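Local structure of aspergillopepsin II heavy chain (1Y43) at residues 9-14 with 23-28; 15-20 with 101-106. The protein is the heavy chain of an acid endopeptidase of the glutamic peptidase (G1) family, which hydrolyses peptide bonds within protein substrates. All coordinates share one frame; numbering follows the deposited sequence.

Contact 1. Residues 9-14 with 23-28; sequences AWVGID and LQTGVD
Trp10 and Gln24 lie on one face of two antiparallel strands, and there the packing is tightest. Gln24 OE1 sits 3.3 Å above the plane of the Trp10 ring, over its centre, with the amide plane turned 82° from the ring. Both side chains place CG between their own backbone N and carbonyl carbon (chi1 52° and 51°), a crowded position that brings one face of the indole over the end of the glutamine chain; Gln24 then runs extended, its CB 3.7 Å from Trp10 CE3. Glycines make room for this. Gly26 faces Trp10 in a non-hydrogen-bonded pair with their CA atoms 4.0 Å apart, and Gly12 faces Gln24 likewise, CA to CA 4.2 Å; an edge of the indole also meets Gly12 CA. Trp10 CB is pressed to 3.1 Å from Thr25 O. The indole NE1 is bonded to Glu110 OE1, and Trp41 and an aromatic residue of the other chain meet the ring as well.

The opposite face is looser between the strands. Ala9, Val11, Ile13, Leu23, Thr25 and Val27 point there, yet Val11 CG2 and Thr25 CG2 come no closer than 4.4 Å. These side chains pack instead on Val65, Val67, Ile57 and residues of the other chain, while Thr25 OG1 is tied to Trp41 O. Only at the far end does Asp28 reach partial exposure.

Three hydrogen-bonded pairs, Ala9 with Val27, Val11 with Thr25 and Ile13 with Leu23, hold the backbones with two bonds each, as short as 2.9 Å for Ile13 N to Leu23 O. Such a regular ladder at the centre of the chain is that of a beta hairpin, here built into the concanavalin-like beta-sandwich of the peptidase.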
ATOM      1  N   ALA B   9       2.636   0.822  -3.953  1.00  4.48           N
ATOM      2  CA  ALA B   9       2.130   1.691  -2.899  1.00  3.66           C
ATOM      3  C   ALA B   9       0.737   1.151  -2.616  1.00  3.42           C
ATOM      4  O   ALA B   9      -0.050   0.924  -3.545  1.00  3.73           O
ATOM      5  CB  ALA B   9       2.041   3.133  -3.374  1.00  4.95           C
ATOM      6  N   TRP B  10       0.423   0.958  -1.345  1.00  2.43           N
ATOM      7  CA  TRP B  10      -0.876   0.425  -0.973  1.00  3.18           C
ATOM      8  C   TRP B  10      -1.295   0.810   0.443  1.00  3.03           C
ATOM      9  O   TRP B  10      -0.494   1.330   1.214  1.00  3.98           O
ATOM     10  CB  TRP B  10      -0.842  -1.113  -1.094  1.00  3.07           C
ATOM     11  CG  TRP B  10       0.298  -1.783  -0.381  1.00  3.54           C
ATOM     12  CD1 TRP B  10       1.537  -2.074  -0.894  1.00  3.86           C
ATOM     13  CD2 TRP B  10       0.285  -2.313   0.954  1.00  4.67           C
ATOM     14  NE1 TRP B  10       2.281  -2.758   0.031  1.00  5.66           N
ATOM     15  CE2 TRP B  10       1.539  -2.919   1.174  1.00  4.91           C
ATOM     16  CE3 TRP B  10      -0.670  -2.337   1.979  1.00  5.45           C
ATOM     17  CZ2 TRP B  10       1.866  -3.551   2.382  1.00  5.98           C
ATOM     18  CZ3 TRP B  10      -0.340  -2.969   3.185  1.00  6.47           C
ATOM     19  CH2 TRP B  10       0.915  -3.565   3.371  1.00  5.53           C
ATOM     20  N   VAL B  11      -2.579   0.618   0.742  1.00  3.09           N
ATOM     21  CA  VAL B  11      -3.085   0.823   2.094  1.00  3.11           C
ATOM     22  C   VAL B  11      -3.633  -0.540   2.499  1.00  3.56           C
ATOM     23  O   VAL B  11      -4.057  -1.347   1.643  1.00  4.05           O
ATOM     24  CB  VAL B  11      -4.212   1.896   2.202  1.00  3.97           C
ATOM     25  CG1 VAL B  11      -3.673   3.250   1.830  1.00  5.08           C
ATOM     26  CG2 VAL B  11      -5.425   1.506   1.365  1.00  3.44           C
ATOM     27  N   GLY B  12      -3.600  -0.822   3.786  1.00  3.27           N
ATOM     28  CA  GLY B  12      -4.093  -2.106   4.223  1.00  3.79           C
ATOM     29  C   GLY B  12      -4.334  -2.232   5.706  1.00  3.20           C
ATOM     30  O   GLY B  12      -4.045  -1.319   6.488  1.00  3.89           O
ATOM     31  N   ILE B  13      -4.970  -3.343   6.058  1.00  3.71           N
ATOM     32  CA  ILE B  13      -5.263  -3.703   7.435  1.00  4.13           C
ATOM     33  C   ILE B  13      -4.491  -5.001   7.728  1.00  3.95           C
ATOM     34  O   ILE B  13      -4.530  -5.951   6.936  1.00  3.92           O
ATOM     35  CB  ILE B  13      -6.778  -3.955   7.633  1.00  4.28           C
ATOM     36  CG1 ILE B  13      -7.545  -2.640   7.415  1.00  5.50           C
ATOM     37  CG2 ILE B  13      -7.056  -4.525   9.030  1.00  4.23           C
ATOM     38  CD1 ILE B  13      -9.066  -2.776   7.481  1.00  6.04           C
ATOM     39  N   ASP B  14      -3.754  -4.987   8.838  1.00  3.93           N
ATOM     40  CA  ASP B  14      -2.978  -6.122   9.324  1.00  4.53           C
ATOM     41  C   ASP B  14      -1.729  -6.482   8.539  1.00  5.44           C
ATOM     42  O   ASP B  14      -1.339  -5.760   7.620  1.00  5.97           O
ATOM     43  CB  ASP B  14      -3.894  -7.329   9.556  1.00  4.05           C
ATOM     44  CG  ASP B  14      -4.912  -7.067  10.663  1.00  4.29           C
ATOM     45  OD1 ASP B  14      -4.584  -6.318  11.601  1.00  5.28           O
ATOM     46  OD2 ASP B  14      -6.035  -7.599  10.588  1.00  5.52           O
ATOM     47  N   LEU B  23      -5.524  -7.373   4.337  1.00  4.55           N
ATOM     48  CA  LEU B  23      -6.504  -6.900   3.366  1.00  4.21           C
ATOM     49  C   LEU B  23      -5.807  -5.650   2.804  1.00  4.72           C
ATOM     50  O   LEU B  23      -5.595  -4.665   3.532  1.00  4.73           O
ATOM     51  CB  LEU B  23      -7.831  -6.532   4.045  1.00  5.59           C
ATOM     52  CG  LEU B  23      -8.817  -5.683   3.230  1.00  5.87           C
ATOM     53  CD1 LEU B  23      -9.131  -6.317   1.871  1.00  7.52           C
ATOM     54  CD2 LEU B  23     -10.086  -5.482   4.030  1.00  6.70           C
ATOM     55  N   GLN B  24      -5.473  -5.669   1.513  1.00  3.87           N
ATOM     56  CA  GLN B  24      -4.732  -4.553   0.931  1.00  3.48           C
ATOM     57  C   GLN B  24      -5.075  -4.316  -0.527  1.00  3.38           C
ATOM     58  O   GLN B  24      -5.588  -5.197  -1.219  1.00  4.02           O
ATOM     59  CB  GLN B  24      -3.235  -4.848   1.030  1.00  4.97           C
ATOM     60  CG  GLN B  24      -2.890  -6.226   0.479  1.00  6.00           C
ATOM     61  CD  GLN B  24      -1.438  -6.636   0.681  1.00  7.63           C
ATOM     62  OE1 GLN B  24      -0.553  -5.821   0.957  1.00  8.49           O
ATOM     63  NE2 GLN B  24      -1.219  -7.912   0.487  1.00  6.91           N
ATOM     64  N   THR B  25      -4.845  -3.090  -0.973  1.00  2.68           N
ATOM     65  CA  THR B  25      -5.114  -2.724  -2.354  1.00  3.08           C
ATOM     66  C   THR B  25      -4.158  -1.601  -2.713  1.00  2.67           C
ATOM     67  O   THR B  25      -3.820  -0.758  -1.867  1.00  3.83           O
ATOM     68  CB  THR B  25      -6.587  -2.321  -2.580  1.00  3.62           C
ATOM     69  OG1 THR B  25      -6.874  -2.355  -3.986  1.00  4.57           O
ATOM     70  CG2 THR B  25      -6.874  -0.904  -2.054  1.00  5.06           C
ATOM     71  N   GLY B  26      -3.684  -1.603  -3.953  1.00  3.51           N
ATOM     72  CA  GLY B  26      -2.754  -0.575  -4.358  1.00  4.33           C
ATOM     73  C   GLY B  26      -2.387  -0.601  -5.820  1.00  3.18           C
ATOM     74  O   GLY B  26      -3.078  -1.195  -6.648  1.00  4.64           O
ATOM     75  N   VAL B  27      -1.245   0.010  -6.115  1.00  3.92           N
ATOM     76  CA  VAL B  27      -0.761   0.146  -7.474  1.00  4.15           C
ATOM     77  C   VAL B  27       0.715  -0.203  -7.565  1.00  4.63           C
ATOM     78  O   VAL B  27       1.478   0.093  -6.641  1.00  5.21           O
ATOM     79  CB  VAL B  27      -0.914   1.624  -7.917  1.00  5.52           C
ATOM     80  CG1 VAL B  27      -0.265   1.848  -9.268  1.00  7.77           C
ATOM     81  CG2 VAL B  27      -2.392   2.019  -7.954  1.00  5.86           C
ATOM     82  N   ASP B  28       1.094  -0.898  -8.637  1.00  4.44           N
ATOM     83  CA  ASP B  28       2.495  -1.245  -8.899  1.00  4.89           C
ATOM     84  C   ASP B  28       3.005  -0.297  -9.973  1.00  4.85           C
ATOM     85  O   ASP B  28       2.244   0.099 -10.862  1.00  5.46           O
ATOM     86  CB  ASP B  28       2.631  -2.657  -9.486  1.00  6.51           C
ATOM     87  CG  ASP B  28       2.525  -3.757  -8.448  1.00  8.15           C
ATOM     88  OD1 ASP B  28       2.472  -3.478  -7.251  1.00 10.54           O
ATOM     89  OD2 ASP B  28       2.513  -4.933  -8.847  1.00 13.02           O
TER

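Contact 2. Residues 15-20 with 101-106; sequences GDTCET and CETNAE
Cys18 and Cys101 form the covalent tie of this contact, a disulfide with SG to SG 2.0 Å and a torsion of 75° about the bond. The chi1 of Cys18 (173°) swings SG away from its own N to meet Cys101 SG. Cys18 CB rests 3.5 Å from Thr103 OG1.

Hydrogen bonds converge on the amide of Asn104. Its OD1 accepts from Asp16 N at 2.9 Å and from Thr17 N at 2.8 Å, both donors coming from the same face of the amide and tilted out of its plane; Cys18 N adds a weak bond at 3.4 Å. At the nitrogen end of the same amide, ND2 donates to Thr17 OG1 at 2.7 Å, with the hydroxyl only 6° out of the amide plane. Oxygen and nitrogen thus both face the 15-20 turn, which fixes how the amide is flipped.

A water bridges the two threonines, 2.6 Å from Thr17 OG1 and a weak 3.4 Å from Thr103 OG1. Behind the asparagine, Asp14 grips the 101-104 backbone: OD2 takes the N-H groups of Cys101 and Glu102, OD1 those of Thr103 and Asn104.

One covalent bond and a side-chain amide that reads consecutive backbone N-H groups staple the loop between strands 4-13 and 22-32 to the start of strand 104-114, and would be expected to hold that loop in a fixed shape although it lies near the surface.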
ATOM      1  N   GLY B  15      -1.036  -7.516   8.994  1.00  5.29           N
ATOM      2  CA  GLY B  15       0.181  -7.935   8.325  1.00  7.08           C
ATOM      3  C   GLY B  15       1.472  -7.625   9.067  1.00  7.28           C
ATOM      4  O   GLY B  15       2.509  -8.188   8.728  1.00  8.79           O
ATOM      5  N   ASP B  16       1.434  -6.733  10.054  1.00  7.46           N
ATOM      6  CA  ASP B  16       2.650  -6.409  10.800  1.00  8.56           C
ATOM      7  C   ASP B  16       2.697  -7.197  12.111  1.00  9.44           C
ATOM      8  O   ASP B  16       3.598  -8.009  12.309  1.00 13.04           O
ATOM      9  CB  ASP B  16       2.762  -4.903  11.053  1.00  8.84           C
ATOM     10  CG  ASP B  16       4.061  -4.518  11.746  1.00 10.86           C
ATOM     11  OD1 ASP B  16       4.979  -5.355  11.865  1.00 15.06           O
ATOM     12  OD2 ASP B  16       4.167  -3.363  12.176  1.00 14.82           O
ATOM     13  N   THR B  17       1.761  -6.937  13.021  1.00  8.25           N
ATOM     14  CA  THR B  17       1.704  -7.675  14.288  1.00  9.05           C
ATOM     15  C   THR B  17       0.614  -8.748  14.236  1.00  9.46           C
ATOM     16  O   THR B  17       0.441  -9.529  15.174  1.00  9.79           O
ATOM     17  CB  THR B  17       1.467  -6.752  15.507  1.00  8.15           C
ATOM     18  OG1 THR B  17       0.241  -6.034  15.341  1.00 10.25           O
ATOM     19  CG2 THR B  17       2.607  -5.761  15.656  1.00 10.14           C
ATOM     20  N   CYS B  18      -0.171  -8.733  13.163  1.00  8.70           N
ATOM     21  CA  CYS B  18      -1.227  -9.717  12.958  1.00  8.40           C
ATOM     22  C   CYS B  18      -0.746 -10.513  11.754  1.00  9.33           C
ATOM     23  O   CYS B  18      -0.663  -9.975  10.655  1.00  9.18           O
ATOM     24  CB  CYS B  18      -2.541  -9.025  12.630  1.00  8.07           C
ATOM     25  SG  CYS B  18      -3.810 -10.236  12.172  1.00  8.41           S
ATOM     26  N   GLU B  19      -0.444 -11.790  11.958  1.00  9.68           N
ATOM     27  CA  GLU B  19       0.113 -12.630  10.895  1.00 12.75           C
ATOM     28  C   GLU B  19      -0.819 -13.482  10.046  1.00 11.96           C
ATOM     29  O   GLU B  19      -0.383 -14.062   9.055  1.00 13.20           O
ATOM     30  CB  GLU B  19       1.147 -13.593  11.484  1.00 16.09           C
ATOM     31  CG  GLU B  19       1.980 -13.039  12.625  1.00 21.86           C
ATOM     32  CD  GLU B  19       2.969 -11.988  12.175  1.00 25.94           C
ATOM     33  OE1 GLU B  19       3.541 -12.129  11.068  1.00 28.56           O
ATOM     34  OE2 GLU B  19       3.184 -11.025  12.948  1.00 29.15           O
ATOM     35  N   THR B  20      -2.083 -13.579  10.414  1.00 10.41           N
ATOM     36  CA  THR B  20      -2.983 -14.450   9.678  1.00  9.53           C
ATOM     37  C   THR B  20      -3.599 -13.931   8.372  1.00  9.20           C
ATOM     38  O   THR B  20      -4.097 -14.725   7.565  1.00  9.42           O
ATOM     39  CB  THR B  20      -4.070 -14.956  10.634  1.00 10.08           C
ATOM     40  OG1 THR B  20      -4.623 -13.830  11.329  1.00  9.94           O
ATOM     41  CG2 THR B  20      -3.451 -15.918  11.677  1.00 10.30           C
ATOM     42  N   CYS B 101      -7.147  -9.494  12.305  1.00  6.67           N
ATOM     43  CA  CYS B 101      -7.116  -9.240  13.748  1.00  7.22           C
ATOM     44  C   CYS B 101      -7.626  -7.810  13.946  1.00  6.28           C
ATOM     45  O   CYS B 101      -8.086  -7.451  15.025  1.00  6.40           O
ATOM     46  CB  CYS B 101      -5.696  -9.258  14.310  1.00  7.11           C
ATOM     47  SG  CYS B 101      -4.684 -10.700  13.946  1.00  8.51           S
ATOM     48  N   GLU B 102      -7.467  -6.989  12.904  1.00  5.69           N
ATOM     49  CA  GLU B 102      -7.844  -5.576  12.906  1.00  6.03           C
ATOM     50  C   GLU B 102      -6.977  -4.766  13.873  1.00  5.91           C
ATOM     51  O   GLU B 102      -7.428  -3.789  14.479  1.00  6.30           O
ATOM     52  CB  GLU B 102      -9.348  -5.401  13.163  1.00  5.94           C
ATOM     53  CG  GLU B 102     -10.191  -6.040  12.074  1.00  7.35           C
ATOM     54  CD  GLU B 102     -11.686  -5.833  12.240  1.00  8.69           C
ATOM     55  OE1 GLU B 102     -12.141  -5.376  13.309  1.00 10.87           O
ATOM     56  OE2 GLU B 102     -12.404  -6.131  11.269  1.00 10.66           O
ATOM     57  N   THR B 103      -5.703  -5.155  13.967  1.00  5.22           N
ATOM     58  CA  THR B 103      -4.758  -4.492  14.854  1.00  4.98           C
ATOM     59  C   THR B 103      -3.756  -3.578  14.161  1.00  5.03           C
ATOM     60  O   THR B 103      -3.044  -2.839  14.829  1.00  5.42           O
ATOM     61  CB  THR B 103      -4.008  -5.506  15.758  1.00  5.63           C
ATOM     62  OG1 THR B 103      -3.350  -6.476  14.942  1.00  7.21           O
ATOM     63  CG2 THR B 103      -4.995  -6.216  16.696  1.00  6.36           C
ATOM     64  N   ASN B 104      -3.659  -3.652  12.834  1.00  4.54           N
ATOM     65  CA  ASN B 104      -2.737  -2.756  12.114  1.00  4.68           C
ATOM     66  C   ASN B 104      -3.462  -2.051  10.960  1.00  4.24           C
ATOM     67  O   ASN B 104      -4.322  -2.649  10.308  1.00  4.64           O
ATOM     68  CB  ASN B 104      -1.584  -3.515  11.460  1.00  4.76           C
ATOM     69  CG  ASN B 104      -0.898  -4.496  12.373  1.00  6.79           C
ATOM     70  OD1 ASN B 104      -0.421  -5.528  11.918  1.00  7.10           O
ATOM     71  ND2 ASN B 104      -0.796  -4.155  13.658  1.00  7.56           N
ATOM     72  N   ALA B 105      -3.151  -0.775  10.757  1.00  3.95           N
ATOM     73  CA  ALA B 105      -3.692   0.024   9.650  1.00  3.39           C
ATOM     74  C   ALA B 105      -2.414   0.640   9.095  1.00  3.81           C
ATOM     75  O   ALA B 105      -1.623   1.195   9.855  1.00  4.92           O
ATOM     76  CB  ALA B 105      -4.637   1.122  10.160  1.00  3.87           C
ATOM     77  N   GLU B 106      -2.190   0.554   7.791  1.00  2.89           N
ATOM     78  CA  GLU B 106      -0.935   1.073   7.234  1.00  3.04           C
ATOM     79  C   GLU B 106      -1.007   1.673   5.840  1.00  2.00           C
ATOM     80  O   GLU B 106      -1.936   1.394   5.087  1.00  3.22           O
ATOM     81  CB  GLU B 106       0.134  -0.040   7.269  1.00  4.16           C
ATOM     82  CG  GLU B 106      -0.181  -1.273   6.414  1.00  5.23           C
ATOM     83  CD  GLU B 106      -0.835  -2.430   7.176  1.00  5.91           C
ATOM     84  OE1 GLU B 106      -0.865  -2.427   8.419  1.00  6.77           O
ATOM     85  OE2 GLU B 106      -1.346  -3.346   6.502  1.00  6.36           O
TER
HETATM   86  O   HOH W   1      -1.207  -6.090  17.526  1.00 16.99           O

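In the fold
From the N terminus, strand 4-13 carries 9-14, the chain turns through 15-20, and strand 22-32 returns with 23-28, so contact 1 closes a short hairpin loop. Contact 2 joins that same loop to 101-106, some 80 residues on, and closes a far longer excursion through further strands of this sheet and the three-stranded sheet 62-92. The segments alternate along the chain, and the two contacts cross. They share a sheet: strand 4-13 pairs with both 22-32 and 104-114. Asp14, just after the first strand, bridges contact 1 directly to contact 2. Residues 104-106 also pair with a strand of the other chain, extending the sheet across that interface.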